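Local atomic coordinates of carboxylase (Deinococcus radiodurans, PDB entry 5H80), a protein that probably catalyses, through this biotin carboxylase domain, the ATP-dependent carboxylation of biotin as one step of a single-chain, multi-domain carboxylase. Residues 112-124 with 130-142. Sequence-based numbering, arbitrary orientation.
Sequences GFLSENADFARAC and VFVGPDPDTLDLF
Apolar packing edged by a salt bridge joins A118, A121 and R122 of helix 118-124 to F131, P136, L139 and D140, within the N-terminal domain of the biotin carboxylase fold. The A121 methyl lies at the centre of the contact: its CB sits over the face of the F131 ring, 3.7 Å from the centroid and 9° off the ring normal, a CH-pi contact. The same methyl meets L139 CD1 and P136 CG, so one small side chain touches three larger ones. While the F131 ring turns one face to A121 CB, it has C124 SG and F120 CD2 at its edge. This is the packing of a beta-alpha-beta unit, in which helix 118-126 connects parallel strands 106-108 and 130-131; the chain then turns into helix 136-142, and the axes of helices 118-124 and 136-142 run antiparallel at 176°, 8.8 Å apart at their closest. Between them, A118 CB meets L139 CB at 3.8 Å. At the rim, R122 lays its CG against P136 CB at 3.5 Å, then bends at chi3 (-85°) to grip D140 OD2 end-on, NH1 at 3.0 Å and NH2 at 3.2 Å, with that oxygen close to the guanidinium plane. NH2 also bonds weakly to D119 OD1. A leucine in place of R122 would probably leave D140 OD2 without these two N-H donors and D119 without its weak one. Beyond, the E116 carboxylate forms a salt bridge with R320.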
# COMPACT_ATOMS: atom_id res chain seq x y z
N GLY A 112 22.20 9.77 4.28
CA GLY A 112 22.74 10.91 4.95
C GLY A 112 23.64 10.44 6.06
O GLY A 112 24.01 9.19 6.17
N PHE A 113 23.92 11.41 6.96
CA PHE A 113 24.73 11.09 8.19
C PHE A 113 26.05 10.37 7.70
O PHE A 113 26.72 10.86 6.75
CB PHE A 113 23.80 10.37 9.20
CG PHE A 113 22.67 11.28 9.75
CD1 PHE A 113 22.88 12.10 10.87
CD2 PHE A 113 21.47 11.45 9.05
CE1 PHE A 113 21.90 12.99 11.31
CE2 PHE A 113 20.47 12.34 9.50
CZ PHE A 113 20.68 13.08 10.66
N LEU A 114 26.27 9.14 8.14
CA LEU A 114 27.55 8.43 7.92
C LEU A 114 27.44 7.36 6.86
O LEU A 114 28.33 6.53 6.69
CB LEU A 114 27.98 7.84 9.28
CG LEU A 114 28.25 8.87 10.39
CD1 LEU A 114 28.64 8.20 11.69
CD2 LEU A 114 29.28 9.92 9.99
N SER A 115 26.33 7.36 6.07
CA SER A 115 26.21 6.35 5.03
C SER A 115 27.22 6.31 3.90
O SER A 115 27.31 5.31 3.24
CB SER A 115 24.83 6.35 4.37
OG SER A 115 24.49 7.63 3.88
N GLU A 116 27.98 7.39 3.67
CA GLU A 116 28.93 7.40 2.65
C GLU A 116 30.31 7.52 3.20
O GLU A 116 31.22 7.58 2.44
CB GLU A 116 28.62 8.61 1.72
CG GLU A 116 27.29 8.41 0.98
CD GLU A 116 27.09 9.43 -0.13
OE1 GLU A 116 28.00 10.30 -0.40
OE2 GLU A 116 26.03 9.36 -0.78
N ASN A 117 30.43 7.43 4.53
CA ASN A 117 31.72 7.57 5.22
C ASN A 117 32.52 6.27 5.32
O ASN A 117 32.24 5.37 6.17
CB ASN A 117 31.47 8.16 6.53
CG ASN A 117 32.71 8.67 7.19
OD1 ASN A 117 33.61 7.93 7.48
ND2 ASN A 117 32.79 9.99 7.31
N ALA A 118 33.52 6.14 4.48
CA ALA A 118 34.27 4.92 4.39
C ALA A 118 35.07 4.56 5.72
O ALA A 118 35.29 3.40 6.09
CB ALA A 118 35.21 4.99 3.23
N ASP A 119 35.60 5.58 6.36
CA ASP A 119 36.32 5.35 7.63
C ASP A 119 35.40 4.73 8.68
O ASP A 119 35.80 3.85 9.45
CB ASP A 119 36.75 6.69 8.23
CG ASP A 119 38.07 7.19 7.68
OD1 ASP A 119 38.77 6.44 7.00
OD2 ASP A 119 38.38 8.36 8.01
N PHE A 120 34.15 5.21 8.67
CA PHE A 120 33.18 4.77 9.63
C PHE A 120 32.89 3.30 9.33
O PHE A 120 32.97 2.48 10.25
CB PHE A 120 31.96 5.67 9.72
CG PHE A 120 30.87 5.12 10.63
CD1 PHE A 120 31.06 5.02 12.01
CD2 PHE A 120 29.69 4.62 10.07
CE1 PHE A 120 30.09 4.48 12.81
CE2 PHE A 120 28.70 4.07 10.88
CZ PHE A 120 28.89 3.99 12.24
N ALA A 121 32.64 2.96 8.07
CA ALA A 121 32.47 1.57 7.66
C ALA A 121 33.63 0.66 8.11
O ALA A 121 33.41 -0.36 8.65
CB ALA A 121 32.22 1.45 6.17
N ARG A 122 34.86 1.10 7.88
CA ARG A 122 36.09 0.45 8.33
C ARG A 122 36.09 0.22 9.81
O ARG A 122 36.35 -0.91 10.23
CB ARG A 122 37.31 1.20 7.81
CG ARG A 122 37.62 0.95 6.34
CD ARG A 122 39.03 1.47 5.96
NE ARG A 122 38.92 2.90 5.64
CZ ARG A 122 38.75 3.37 4.40
NH1 ARG A 122 38.80 2.57 3.33
NH2 ARG A 122 38.59 4.66 4.23
N ALA A 123 35.70 1.23 10.57
CA ALA A 123 35.69 1.15 12.00
C ALA A 123 34.62 0.17 12.50
O ALA A 123 34.87 -0.65 13.38
CB ALA A 123 35.53 2.47 12.62
N CYS A 124 33.44 0.18 11.85
CA CYS A 124 32.48 -0.90 12.11
C CYS A 124 33.09 -2.31 11.97
O CYS A 124 33.04 -3.12 13.00
CB CYS A 124 31.22 -0.67 11.20
SG CYS A 124 30.18 0.75 11.58
N VAL A 130 28.88 -5.62 11.16
CA VAL A 130 28.69 -5.52 9.70
C VAL A 130 27.97 -4.21 9.31
O VAL A 130 26.85 -3.98 9.66
CB VAL A 130 27.95 -6.76 9.13
CG1 VAL A 130 27.52 -6.47 7.68
CG2 VAL A 130 28.81 -8.02 9.31
N PHE A 131 28.63 -3.34 8.57
CA PHE A 131 28.07 -2.17 7.94
C PHE A 131 27.14 -2.56 6.79
O PHE A 131 27.55 -3.31 5.85
CB PHE A 131 29.26 -1.37 7.34
CG PHE A 131 28.90 -0.02 6.85
CD1 PHE A 131 28.72 1.09 7.67
CD2 PHE A 131 28.65 0.14 5.47
CE1 PHE A 131 28.40 2.34 7.20
CE2 PHE A 131 28.37 1.37 4.98
CZ PHE A 131 28.25 2.50 5.81
N VAL A 132 25.91 -2.02 6.88
CA VAL A 132 24.87 -2.29 5.86
C VAL A 132 25.11 -1.37 4.67
O VAL A 132 24.55 -0.29 4.65
CB VAL A 132 23.47 -2.25 6.34
CG1 VAL A 132 22.50 -2.63 5.19
CG2 VAL A 132 23.20 -3.00 7.65
N GLY A 133 25.97 -1.84 3.74
CA GLY A 133 26.47 -1.07 2.60
C GLY A 133 27.62 -1.81 1.89
O GLY A 133 28.07 -2.85 2.41
N PRO A 134 28.08 -1.30 0.73
CA PRO A 134 29.19 -1.88 -0.02
C PRO A 134 30.47 -1.70 0.81
O PRO A 134 30.41 -1.03 1.91
CB PRO A 134 29.20 -1.12 -1.33
CG PRO A 134 28.67 0.15 -1.00
CD PRO A 134 27.65 -0.05 0.10
N ASP A 135 31.54 -2.33 0.27
CA ASP A 135 32.86 -2.35 0.95
C ASP A 135 33.39 -0.94 1.00
O ASP A 135 33.08 -0.16 0.14
CB ASP A 135 33.86 -3.41 0.45
CG ASP A 135 34.31 -3.20 -0.91
OD1 ASP A 135 34.33 -2.04 -1.41
OD2 ASP A 135 34.75 -4.23 -1.49
N PRO A 136 34.10 -0.56 2.08
CA PRO A 136 34.72 0.74 2.18
C PRO A 136 35.52 1.30 0.98
O PRO A 136 35.37 2.48 0.70
CB PRO A 136 35.62 0.60 3.43
CG PRO A 136 34.95 -0.47 4.25
CD PRO A 136 34.46 -1.43 3.24
N ASP A 137 36.27 0.45 0.28
CA ASP A 137 37.02 0.82 -0.94
C ASP A 137 36.06 1.33 -2.04
O ASP A 137 36.35 2.24 -2.78
CB ASP A 137 37.77 -0.37 -1.48
CG ASP A 137 39.00 -0.70 -0.69
OD1 ASP A 137 39.52 0.15 0.07
OD2 ASP A 137 39.44 -1.83 -0.82
N THR A 138 34.88 0.72 -2.09
CA THR A 138 33.82 1.18 -3.02
C THR A 138 33.24 2.49 -2.55
O THR A 138 32.90 3.32 -3.38
CB THR A 138 32.73 0.09 -3.11
OG1 THR A 138 33.25 -1.08 -3.68
CG2 THR A 138 31.53 0.60 -4.04
N LEU A 139 33.03 2.69 -1.21
CA LEU A 139 32.60 3.96 -0.64
C LEU A 139 33.61 5.10 -1.02
O LEU A 139 33.26 6.28 -1.34
CB LEU A 139 32.42 3.89 0.90
CG LEU A 139 31.37 2.89 1.51
CD1 LEU A 139 31.23 3.04 3.00
CD2 LEU A 139 30.00 3.14 0.88
N ASP A 140 34.87 4.73 -0.93
CA ASP A 140 35.96 5.73 -1.22
C ASP A 140 35.92 6.12 -2.66
O ASP A 140 36.00 7.31 -3.01
CB ASP A 140 37.36 5.19 -0.90
CG ASP A 140 37.76 5.40 0.57
OD1 ASP A 140 37.30 6.40 1.20
OD2 ASP A 140 38.52 4.54 1.05
N LEU A 141 35.79 5.13 -3.51
CA LEU A 141 35.66 5.35 -4.93
C LEU A 141 34.43 6.18 -5.34
O LEU A 141 34.58 7.22 -5.97
CB LEU A 141 35.69 4.03 -5.63
CG LEU A 141 36.21 4.03 -7.13
CD1 LEU A 141 36.41 2.61 -7.68
CD2 LEU A 141 35.30 4.83 -8.07
N PHE A 142 33.21 5.77 -4.97
CA PHE A 142 32.06 6.49 -5.42
C PHE A 142 31.88 7.80 -4.74
O PHE A 142 31.10 8.58 -5.19
CB PHE A 142 30.78 5.59 -5.37
CG PHE A 142 30.80 4.39 -6.33
CD1 PHE A 142 31.40 4.44 -7.57
CD2 PHE A 142 30.04 3.28 -6.05
CE1 PHE A 142 31.37 3.35 -8.44
CE2 PHE A 142 30.00 2.19 -6.92
CZ PHE A 142 30.66 2.23 -8.11
O HOH W 1 31.10 7.29 -0.65
O HOH W 2 29.37 8.71 -2.34